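Local coordinates for protein glycoside Hydrolase Family 43_12 (Metagenome, PDB 7JVH) that probably cleaves glycosidic bonds in plant cell-wall polysaccharides or their oligosaccharides, as a gut-metagenome member of glycoside hydrolase family 43, at residues A[33-38]-A[380-385]; A[37-42]-A[438-443]; A[249-254]-A[267-272]. All coordinates share one frame; numbering follows the deposited sequence.

Interaction 1 of 3, residues A[33-38]-A[380-385]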
loop_
_atom_site.group_PDB
_atom_site.type_symbol
_atom_site.label_atom_id
_atom_site.label_comp_id
_atom_site.label_asym_id
_atom_site.label_seq_id
_atom_site.Cartn_x
_atom_site.Cartn_y
_atom_site.Cartn_z
ATOM N N PHE A 33 -12.627 -16.328 6.774
ATOM C CA PHE A 33 -12.780 -15.187 5.889
ATOM C C PHE A 33 -12.500 -15.636 4.455
ATOM O O PHE A 33 -11.500 -16.302 4.203
ATOM C CB PHE A 33 -11.844 -14.017 6.264
ATOM C CG PHE A 33 -12.224 -12.729 5.604
ATOM C CD1 PHE A 33 -11.754 -12.397 4.347
ATOM C CD2 PHE A 33 -13.082 -11.849 6.235
ATOM C CE1 PHE A 33 -12.120 -11.203 3.736
ATOM C CE2 PHE A 33 -13.446 -10.634 5.636
ATOM C CZ PHE A 33 -12.968 -10.322 4.379
ATOM N N THR A 34 -13.382 -15.254 3.531
ATOM C CA THR A 34 -13.220 -15.540 2.112
ATOM C C THR A 34 -13.291 -14.244 1.335
ATOM O O THR A 34 -14.210 -13.458 1.541
ATOM C CB THR A 34 -14.306 -16.533 1.571
ATOM O OG1 THR A 34 -14.250 -17.747 2.326
ATOM C CG2 THR A 34 -14.090 -16.853 0.122
ATOM N N TYR A 35 -12.306 -14.035 0.456
ATOM C CA TYR A 35 -12.249 -12.885 -0.434
ATOM C C TYR A 35 -12.110 -13.375 -1.874
ATOM O O TYR A 35 -11.192 -14.150 -2.181
ATOM C CB TYR A 35 -11.068 -11.972 -0.063
ATOM C CG TYR A 35 -10.825 -10.837 -1.047
ATOM C CD1 TYR A 35 -11.559 -9.658 -0.977
ATOM C CD2 TYR A 35 -9.861 -10.946 -2.042
ATOM C CE1 TYR A 35 -11.350 -8.627 -1.874
ATOM C CE2 TYR A 35 -9.636 -9.922 -2.949
ATOM C CZ TYR A 35 -10.370 -8.755 -2.855
ATOM O OH TYR A 35 -10.146 -7.731 -3.756
ATOM N N THR A 36 -13.027 -12.923 -2.741
ATOM C CA THR A 36 -13.070 -13.304 -4.149
ATOM C C THR A 36 -13.081 -12.069 -5.035
ATOM O O THR A 36 -14.030 -11.290 -5.000
ATOM C CB THR A 36 -14.311 -14.209 -4.476
ATOM O OG1 THR A 36 -14.207 -15.443 -3.763
ATOM C CG2 THR A 36 -14.413 -14.498 -5.978
ATOM N N GLY A 37 -12.019 -11.917 -5.842
ATOM C CA GLY A 37 -11.910 -10.854 -6.831
ATOM C C GLY A 37 -12.626 -11.278 -8.097
ATOM O O GLY A 37 -12.577 -12.452 -8.471
ATOM N N GLU A 38 -13.312 -10.325 -8.742
ATOM C CA GLU A 38 -14.220 -10.590 -9.868
ATOM C C GLU A 38 -14.193 -9.413 -10.848
ATOM O O GLU A 38 -15.244 -8.921 -11.273
ATOM C CB GLU A 38 -15.679 -10.792 -9.396
ATOM C CG GLU A 38 -15.914 -11.831 -8.307
ATOM C CD GLU A 38 -17.214 -11.584 -7.521
ATOM O OE1 GLU A 38 -17.440 -10.477 -6.998
ATOM O OE2 GLU A 38 -18.031 -12.520 -7.393
ATOM N N GLY A 380 -4.683 -11.562 -10.968
ATOM C CA GLY A 380 -5.915 -11.801 -11.703
ATOM C C GLY A 380 -7.116 -11.883 -10.760
ATOM O O GLY A 380 -7.168 -11.190 -9.750
ATOM N N ASN A 381 -8.082 -12.726 -11.120
ATOM C CA ASN A 381 -9.242 -13.036 -10.303
ATOM C C ASN A 381 -9.001 -14.361 -9.603
ATOM O O ASN A 381 -8.564 -15.328 -10.208
ATOM C CB ASN A 381 -10.508 -13.087 -11.148
ATOM C CG ASN A 381 -10.989 -11.718 -11.545
ATOM O OD1 ASN A 381 -10.693 -10.738 -10.869
ATOM N ND2 ASN A 381 -11.727 -11.626 -12.631
ATOM N N PHE A 382 -9.273 -14.378 -8.293
ATOM C CA PHE A 382 -8.934 -15.482 -7.423
ATOM C C PHE A 382 -9.791 -15.419 -6.165
ATOM O O PHE A 382 -10.532 -14.462 -5.952
ATOM C CB PHE A 382 -7.456 -15.448 -7.072
ATOM C CG PHE A 382 -7.041 -14.215 -6.314
ATOM C CD1 PHE A 382 -7.110 -14.161 -4.939
ATOM C CD2 PHE A 382 -6.567 -13.100 -6.996
ATOM C CE1 PHE A 382 -6.718 -13.028 -4.261
ATOM C CE2 PHE A 382 -6.167 -11.973 -6.321
ATOM C CZ PHE A 382 -6.246 -11.929 -4.949
ATOM N N THR A 383 -9.683 -16.463 -5.344
ATOM C CA THR A 383 -10.371 -16.570 -4.079
ATOM C C THR A 383 -9.346 -16.918 -3.020
ATOM O O THR A 383 -8.558 -17.855 -3.199
ATOM C CB THR A 383 -11.481 -17.631 -4.112
ATOM O OG1 THR A 383 -12.584 -17.107 -4.852
ATOM C CG2 THR A 383 -11.956 -17.994 -2.723
ATOM N N TYR A 384 -9.361 -16.134 -1.925
ATOM C CA TYR A 384 -8.556 -16.388 -0.746
ATOM C C TYR A 384 -9.504 -16.709 0.405
ATOM O O TYR A 384 -10.256 -15.845 0.863
ATOM C CB TYR A 384 -7.690 -15.179 -0.427
ATOM C CG TYR A 384 -6.942 -15.249 0.892
ATOM C CD1 TYR A 384 -6.341 -16.426 1.309
ATOM C CD2 TYR A 384 -6.815 -14.116 1.713
ATOM C CE1 TYR A 384 -5.660 -16.497 2.505
ATOM C CE2 TYR A 384 -6.114 -14.183 2.916
ATOM C CZ TYR A 384 -5.542 -15.373 3.306
ATOM O OH TYR A 384 -4.847 -15.479 4.487
ATOM N N SER A 385 -9.480 -17.977 0.835
ATOM C CA SER A 385 -10.225 -18.460 1.974
ATOM C C SER A 385 -9.222 -18.766 3.069
ATOM O O SER A 385 -8.313 -19.580 2.883
ATOM C CB SER A 385 -11.031 -19.718 1.646
ATOM O OG SER A 385 -11.728 -20.175 2.787
#

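Interaction 2 of 3, residues A[37-42]-A[438-443]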
loop_
_atom_site.group_PDB
_atom_site.type_symbol
_atom_site.label_atom_id
_atom_site.label_comp_id
_atom_site.label_asym_id
_atom_site.label_seq_id
_atom_site.Cartn_x
_atom_site.Cartn_y
_atom_site.Cartn_z
ATOM N N GLY A 37 -12.019 -11.917 -5.842
ATOM C CA GLY A 37 -11.910 -10.854 -6.831
ATOM C C GLY A 37 -12.626 -11.278 -8.097
ATOM O O GLY A 37 -12.577 -12.452 -8.471
ATOM N N GLU A 38 -13.312 -10.325 -8.742
ATOM C CA GLU A 38 -14.220 -10.590 -9.868
ATOM C C GLU A 38 -14.193 -9.413 -10.848
ATOM O O GLU A 38 -15.244 -8.921 -11.273
ATOM C CB GLU A 38 -15.679 -10.792 -9.396
ATOM C CG GLU A 38 -15.914 -11.831 -8.307
ATOM C CD GLU A 38 -17.214 -11.584 -7.521
ATOM O OE1 GLU A 38 -17.440 -10.477 -6.998
ATOM O OE2 GLU A 38 -18.031 -12.520 -7.393
ATOM N N ASP A 39 -12.988 -8.966 -11.214
ATOM C CA ASP A 39 -12.836 -7.867 -12.154
ATOM C C ASP A 39 -13.014 -8.298 -13.612
ATOM O O ASP A 39 -12.563 -9.384 -14.027
ATOM C CB ASP A 39 -11.487 -7.161 -11.965
ATOM C CG ASP A 39 -11.513 -6.155 -10.819
ATOM O OD1 ASP A 39 -12.630 -5.661 -10.475
ATOM O OD2 ASP A 39 -10.403 -5.869 -10.276
ATOM N N ASP A 40 -13.704 -7.434 -14.370
ATOM C CA ASP A 40 -13.994 -7.615 -15.778
ATOM C C ASP A 40 -12.722 -7.813 -16.619
ATOM O O ASP A 40 -12.668 -8.696 -17.476
ATOM C CB ASP A 40 -14.759 -6.397 -16.303
ATOM C CG ASP A 40 -16.111 -6.221 -15.655
ATOM O OD1 ASP A 40 -16.632 -7.162 -15.017
ATOM O OD2 ASP A 40 -16.679 -5.121 -15.781
ATOM N N ILE A 41 -11.710 -6.980 -16.357
ATOM C CA ILE A 41 -10.512 -6.898 -17.170
ATOM C C ILE A 41 -9.777 -8.251 -17.304
ATOM O O ILE A 41 -9.249 -8.571 -18.364
ATOM C CB ILE A 41 -9.541 -5.791 -16.660
ATOM C CG1 ILE A 41 -8.529 -5.399 -17.740
ATOM C CG2 ILE A 41 -8.817 -6.233 -15.401
ATOM C CD1 ILE A 41 -9.148 -4.615 -18.882
ATOM N N TYR A 42 -9.739 -9.019 -16.214
ATOM C CA TYR A 42 -9.035 -10.289 -16.164
ATOM C C TYR A 42 -9.859 -11.376 -16.854
ATOM O O TYR A 42 -9.296 -12.231 -17.560
ATOM C CB TYR A 42 -8.738 -10.699 -14.725
ATOM C CG TYR A 42 -7.933 -9.667 -13.967
ATOM C CD1 TYR A 42 -6.674 -9.305 -14.404
ATOM C CD2 TYR A 42 -8.428 -9.055 -12.808
ATOM C CE1 TYR A 42 -5.926 -8.382 -13.732
ATOM C CE2 TYR A 42 -7.678 -8.116 -12.121
ATOM C CZ TYR A 42 -6.429 -7.784 -12.590
ATOM O OH TYR A 42 -5.665 -6.858 -11.925
ATOM N N GLN A 438 -8.606 -4.128 -0.356
ATOM C CA GLN A 438 -9.486 -4.279 -1.508
ATOM C C GLN A 438 -8.579 -4.307 -2.739
ATOM O O GLN A 438 -8.006 -3.275 -3.134
ATOM C CB GLN A 438 -10.503 -3.151 -1.597
ATOM C CG GLN A 438 -11.400 -3.231 -2.812
ATOM C CD GLN A 438 -12.671 -2.385 -2.708
ATOM O OE1 GLN A 438 -12.960 -1.807 -1.670
ATOM N NE2 GLN A 438 -13.440 -2.335 -3.790
ATOM N N GLN A 439 -8.449 -5.500 -3.340
ATOM C CA GLN A 439 -7.544 -5.718 -4.463
ATOM C C GLN A 439 -8.217 -5.588 -5.818
ATOM O O GLN A 439 -7.546 -5.630 -6.844
ATOM C CB GLN A 439 -6.854 -7.075 -4.331
ATOM C CG GLN A 439 -5.838 -7.095 -3.200
ATOM C CD GLN A 439 -5.083 -8.399 -3.128
ATOM O OE1 GLN A 439 -5.634 -9.419 -2.749
ATOM N NE2 GLN A 439 -3.810 -8.367 -3.464
ATOM N N HIS A 440 -9.537 -5.394 -5.813
ATOM C CA HIS A 440 -10.354 -5.361 -7.022
ATOM C C HIS A 440 -11.455 -4.325 -6.889
ATOM O O HIS A 440 -11.907 -4.016 -5.760
ATOM C CB HIS A 440 -11.034 -6.727 -7.238
ATOM C CG HIS A 440 -10.075 -7.864 -7.324
ATOM N ND1 HIS A 440 -9.522 -8.445 -6.207
ATOM C CD2 HIS A 440 -9.566 -8.527 -8.390
ATOM C CE1 HIS A 440 -8.709 -9.418 -6.585
ATOM N NE2 HIS A 440 -8.725 -9.492 -7.903
ATOM N N ILE A 441 -11.922 -3.838 -8.046
ATOM C CA ILE A 441 -13.068 -2.930 -8.096
ATOM C C ILE A 441 -14.337 -3.727 -7.792
ATOM O O ILE A 441 -15.204 -3.273 -7.046
ATOM C CB ILE A 441 -13.200 -2.256 -9.474
ATOM C CG1 ILE A 441 -11.899 -1.552 -9.861
ATOM C CG2 ILE A 441 -14.323 -1.228 -9.440
ATOM C CD1 ILE A 441 -11.902 -1.026 -11.276
ATOM N N LYS A 442 -14.428 -4.917 -8.391
ATOM C CA LYS A 442 -15.540 -5.839 -8.168
ATOM C C LYS A 442 -15.085 -7.006 -7.308
ATOM O O LYS A 442 -14.209 -7.754 -7.703
ATOM C CB LYS A 442 -16.064 -6.377 -9.486
ATOM C CG LYS A 442 -16.944 -5.413 -10.250
ATOM C CD LYS A 442 -17.373 -6.032 -11.573
ATOM C CE LYS A 442 -18.315 -5.096 -12.312
ATOM N NZ LYS A 442 -18.722 -5.694 -13.627
ATOM N N TYR A 443 -15.674 -7.140 -6.120
ATOM C CA TYR A 443 -15.346 -8.238 -5.229
ATOM C C TYR A 443 -16.557 -8.671 -4.399
ATOM O O TYR A 443 -17.586 -7.998 -4.346
ATOM C CB TYR A 443 -14.109 -7.930 -4.345
ATOM C CG TYR A 443 -14.371 -7.163 -3.072
ATOM C CD1 TYR A 443 -14.650 -7.831 -1.878
ATOM C CD2 TYR A 443 -14.318 -5.770 -3.044
ATOM C CE1 TYR A 443 -14.887 -7.142 -0.708
ATOM C CE2 TYR A 443 -14.528 -5.070 -1.870
ATOM C CZ TYR A 443 -14.820 -5.760 -0.712
ATOM O OH TYR A 443 -15.062 -5.050 0.455
#

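Interaction 3 of 3, residues A[249-254]-A[267-272]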
loop_
_atom_site.group_PDB
_atom_site.type_symbol
_atom_site.label_atom_id
_atom_site.label_comp_id
_atom_site.label_asym_id
_atom_site.label_seq_id
_atom_site.Cartn_x
_atom_site.Cartn_y
_atom_site.Cartn_z
ATOM N N THR A 249 28.493 7.106 -15.675
ATOM C CA THR A 249 27.570 8.239 -15.625
ATOM C C THR A 249 26.566 8.066 -14.485
ATOM O O THR A 249 26.114 6.952 -14.222
ATOM C CB THR A 249 26.806 8.364 -16.958
ATOM O OG1 THR A 249 27.732 8.575 -18.027
ATOM C CG2 THR A 249 25.813 9.508 -16.938
ATOM N N TYR A 250 26.219 9.172 -13.817
ATOM C CA TYR A 250 25.207 9.191 -12.754
ATOM C C TYR A 250 23.853 9.529 -13.342
ATOM O O TYR A 250 23.742 10.349 -14.251
ATOM C CB TYR A 250 25.578 10.196 -11.643
ATOM C CG TYR A 250 26.851 9.823 -10.915
ATOM C CD1 TYR A 250 26.815 9.006 -9.799
ATOM C CD2 TYR A 250 28.090 10.243 -11.384
ATOM C CE1 TYR A 250 27.979 8.634 -9.146
ATOM C CE2 TYR A 250 29.261 9.853 -10.757
ATOM C CZ TYR A 250 29.195 9.066 -9.626
ATOM O OH TYR A 250 30.346 8.688 -8.976
ATOM N N TYR A 251 22.815 8.880 -12.808
ATOM C CA TYR A 251 21.439 9.035 -13.270
ATOM C C TYR A 251 20.551 9.328 -12.095
ATOM O O TYR A 251 20.627 8.652 -11.079
ATOM C CB TYR A 251 20.988 7.761 -13.977
ATOM C CG TYR A 251 21.657 7.577 -15.322
ATOM C CD1 TYR A 251 21.081 8.101 -16.468
ATOM C CD2 TYR A 251 22.871 6.903 -15.441
ATOM C CE1 TYR A 251 21.675 7.951 -17.709
ATOM C CE2 TYR A 251 23.489 6.760 -16.670
ATOM C CZ TYR A 251 22.880 7.285 -17.807
ATOM O OH TYR A 251 23.480 7.151 -19.039
ATOM N N LEU A 252 19.717 10.358 -12.240
ATOM C CA LEU A 252 18.703 10.716 -11.259
ATOM C C LEU A 252 17.351 10.525 -11.923
ATOM O O LEU A 252 17.053 11.178 -12.922
ATOM C CB LEU A 252 18.866 12.175 -10.787
ATOM C CG LEU A 252 17.722 12.767 -9.954
ATOM C CD1 LEU A 252 17.626 12.080 -8.604
ATOM C CD2 LEU A 252 17.915 14.266 -9.785
HETATM N N MSE A 253 16.547 9.620 -11.357
HETATM C CA MSE A 253 15.186 9.396 -11.827
HETATM C C MSE A 253 14.208 9.862 -10.751
HETATM O O MSE A 253 14.345 9.493 -9.586
HETATM C CB MSE A 253 14.962 7.918 -12.166
HETATM C CG MSE A 253 13.706 7.671 -12.975
HETATM SE SE MSE A 253 13.446 5.785 -13.436
HETATM C CE MSE A 253 14.577 5.563 -14.968
ATOM N N CYS A 254 13.224 10.670 -11.159
ATOM C CA CYS A 254 12.261 11.242 -10.231
ATOM C C CYS A 254 10.855 11.135 -10.770
ATOM O O CYS A 254 10.654 11.109 -11.980
ATOM C CB CYS A 254 12.571 12.730 -10.006
ATOM S SG CYS A 254 14.241 13.085 -9.434
ATOM N N ILE A 267 13.867 11.729 -16.109
ATOM C CA ILE A 267 15.221 11.203 -15.982
ATOM C C ILE A 267 16.265 12.282 -16.313
ATOM O O ILE A 267 16.127 13.012 -17.309
ATOM C CB ILE A 267 15.440 9.975 -16.896
ATOM C CG1 ILE A 267 16.783 9.293 -16.597
ATOM C CG2 ILE A 267 15.367 10.366 -18.371
ATOM C CD1 ILE A 267 16.803 8.479 -15.321
ATOM N N PHE A 268 17.304 12.344 -15.468
ATOM C CA PHE A 268 18.404 13.290 -15.544
ATOM C C PHE A 268 19.698 12.493 -15.530
ATOM O O PHE A 268 19.737 11.398 -14.965
ATOM C CB PHE A 268 18.426 14.171 -14.287
ATOM C CG PHE A 268 17.221 15.055 -14.118
ATOM C CD1 PHE A 268 16.083 14.597 -13.464
ATOM C CD2 PHE A 268 17.238 16.363 -14.594
ATOM C CE1 PHE A 268 14.989 15.416 -13.307
ATOM C CE2 PHE A 268 16.128 17.182 -14.436
ATOM C CZ PHE A 268 15.009 16.710 -13.780
ATOM N N LYS A 269 20.765 13.056 -16.106
ATOM C CA LYS A 269 22.105 12.477 -15.971
ATOM C C LYS A 269 23.191 13.522 -15.650
ATOM O O LYS A 269 23.018 14.711 -15.921
ATOM C CB LYS A 269 22.472 11.660 -17.221
ATOM C CG LYS A 269 22.961 12.466 -18.414
ATOM C CD LYS A 269 23.208 11.574 -19.626
ATOM C CE LYS A 269 23.638 12.385 -20.838
ATOM N NZ LYS A 269 25.120 12.597 -20.890
ATOM N N ALA A 270 24.300 13.056 -15.062
ATOM C CA ALA A 270 25.443 13.893 -14.718
ATOM C C ALA A 270 26.744 13.112 -14.752
ATOM O O ALA A 270 26.735 11.885 -14.616
ATOM C CB ALA A 270 25.263 14.508 -13.341
ATOM N N ASP A 271 27.861 13.838 -14.919
ATOM C CA ASP A 271 29.199 13.251 -14.956
ATOM C C ASP A 271 29.823 13.098 -13.568
ATOM O O ASP A 271 30.903 12.525 -13.431
ATOM C CB ASP A 271 30.123 14.088 -15.838
ATOM C CG ASP A 271 29.680 14.109 -17.295
ATOM O OD1 ASP A 271 29.166 13.090 -17.818
ATOM O OD2 ASP A 271 29.845 15.156 -17.940
ATOM N N ASN A 272 29.128 13.618 -12.549
ATOM C CA ASN A 272 29.590 13.658 -11.160
ATOM C C ASN A 272 28.395 13.583 -10.194
ATOM O O ASN A 272 27.302 14.077 -10.506
ATOM C CB ASN A 272 30.432 14.930 -10.963
ATOM C CG ASN A 272 30.573 15.357 -9.512
ATOM O OD1 ASN A 272 29.734 16.086 -8.992
ATOM N ND2 ASN A 272 31.679 14.979 -8.876
#

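Interaction 1 of 3, residues A[33-38]-A[380-385]
Tyr35 and Tyr384 face each other as an antiparallel hydrogen-bonded pair, and around them strands 33-37 and 383-385 run 4.6 Å apart between axes, at 176° between their N-to-C directions. Tyr35 N gives to Tyr384 O at 2.8 Å, and Tyr384 N returns a bond to Tyr35 O at 2.7 Å. Two residues further along, Gly37 N gives to Phe382 O at 2.9 Å, almost in line with the carbonyl. The threonines share one face of the sheet. Thr36 OG1 and Thr383 OG1 are hydrogen-bonded at 2.6 Å; in both residues the hydroxyl is anti to the carbonyl carbon (chi1 -64° and -75°), which brings the two oxygens together. Thr383 turns its methyl the other way, to touch the methyl of Thr34, CG2 to CG2 at 3.7 Å. On the other face Phe382 CE1 comes to the edge of the Tyr35 ring, near its plane, 4.4 Å from Tyr35 CD2. Tyr35 OH hydrogen-bonds His440 ND1, and the Asn381 amide nitrogen bonds Asp39 O. This is plain antiparallel sheet pairing, by which strand 28-37 near the N-terminus takes its place in a sheet of the C-terminal concanavalin A-like beta-sandwich.

Interaction 2 of 3, residues A[37-42]-A[438-443]
Gly37 and Tyr443 form an antiparallel non-hydrogen-bonded pair where strands 28-37 and 442-451 meet in the sandwich sheet, and the chain beyond Gly37 turns into helix 40-43. Just past that pair, Glu38 N bonds Lys442 O at 2.9 Å. Gly37 CA sits squarely over the face of the His440 ring, 3.4 Å from its centroid and 5° off the ring normal, a CH-pi contact so close that any side chain at Gly37 would run into the ring. With ND1 already held, NE2 of the ring bonds Gly380 O.

Asp39 crosses to the backbone at Ile441 and Lys442, where the segment leads into strand 442-451. Lys442 N meets Asp39 OD1 at 2.9 Å in a nearly straight bond (168°), arriving on the syn side but 21° out of the carboxylate plane, while Ile441 N gives Asp39 OD2 a weak bond of 3.4 Å. OD2 also makes a salt bridge with Arg323 of the propeller, so this buried carboxylate ties three parts of the chain together.

Lys442 runs out fully extended beyond CG, passing Glu38 O with CB 3.2 Å away, and its NZ reaches Asp40: 2.9 Å to OD1, on the syn lone pair, and a weak 3.0 Å to OD2. With an alanine here, the Asp40 carboxylate would probably lose the countercharge of Lys442 and be freer to turn. The whole is the end of an antiparallel strand pairing, followed by a short helix, at the border between the sandwich and the beta-propeller.

Interaction 3 of 3, residues A[249-254]-A[267-272]
Tyr250 pairs with Ala270 and Leu252 with Phe268 as the two hydrogen-bonded pairs of a beta hairpin, strands 249-255 and 265-270, the middle strands of a four-stranded blade in the five-bladed beta-propeller characteristic of family 43. The strands are antiparallel with the usual twist, 157° between their directions.

Four backbone hydrogen bonds carry the pairing. Tyr250 N and Ala270 O lie 2.9 Å apart, and Ala270 N returns a bond to Tyr250 O. In the next pair Phe268 N reaches Leu252 O at 2.8 Å, whereas Leu252 N approaches Phe268 O from above the carbonyl plane, 39° out of it and not on a lone pair. CA-H...O contacts fill in between, Lys269 CA standing 3.2 Å from Tyr250 O.

The side chains fall on two faces. Leu252 and Phe268 lie side by side, CB to CB at 4.1 Å, on the face that packs against strand 215-226 of the blade 175-226. Ala270 and Tyr250 share that face; the Tyr250 ring has Ala270 O at its edge and its CD2 is 3.6 Å from Asn272 C, while its hydroxyl bonds Asp179 and Lys245. On the opposite face Tyr251 and Lys269 point the same way, with the lysine CB 3.8 Å from Tyr251 CE1. Trp343 meets the Tyr251 ring edge-to-face; Trp347 touches Ile267 and Lys269, and Pro348 touches Met253.

Ile267 finishes this face: CG1 is anti to its backbone N (chi1 -171°) and the chain then bends, bringing CD1 within 3.7 Å of CE of Met253, a selenomethionine.

Interactions 1 and 2 are neighbours, with centres about 9 Å apart. They share Gly37 and Glu38 and both start from the end of strand 28-37, which lies between strands 383-386 and 442-451 in one sheet of the sandwich. Side-chain hydrogen bonds join them directly. Interaction 3 is a local hairpin in the propeller, on the far side of the chain's centre from interaction 1, about 43 Å away between centres, and falls in sequence between the halves of both others. The chain thus enters the sandwich before and after the propeller, an arrangement that probably holds the two domains together.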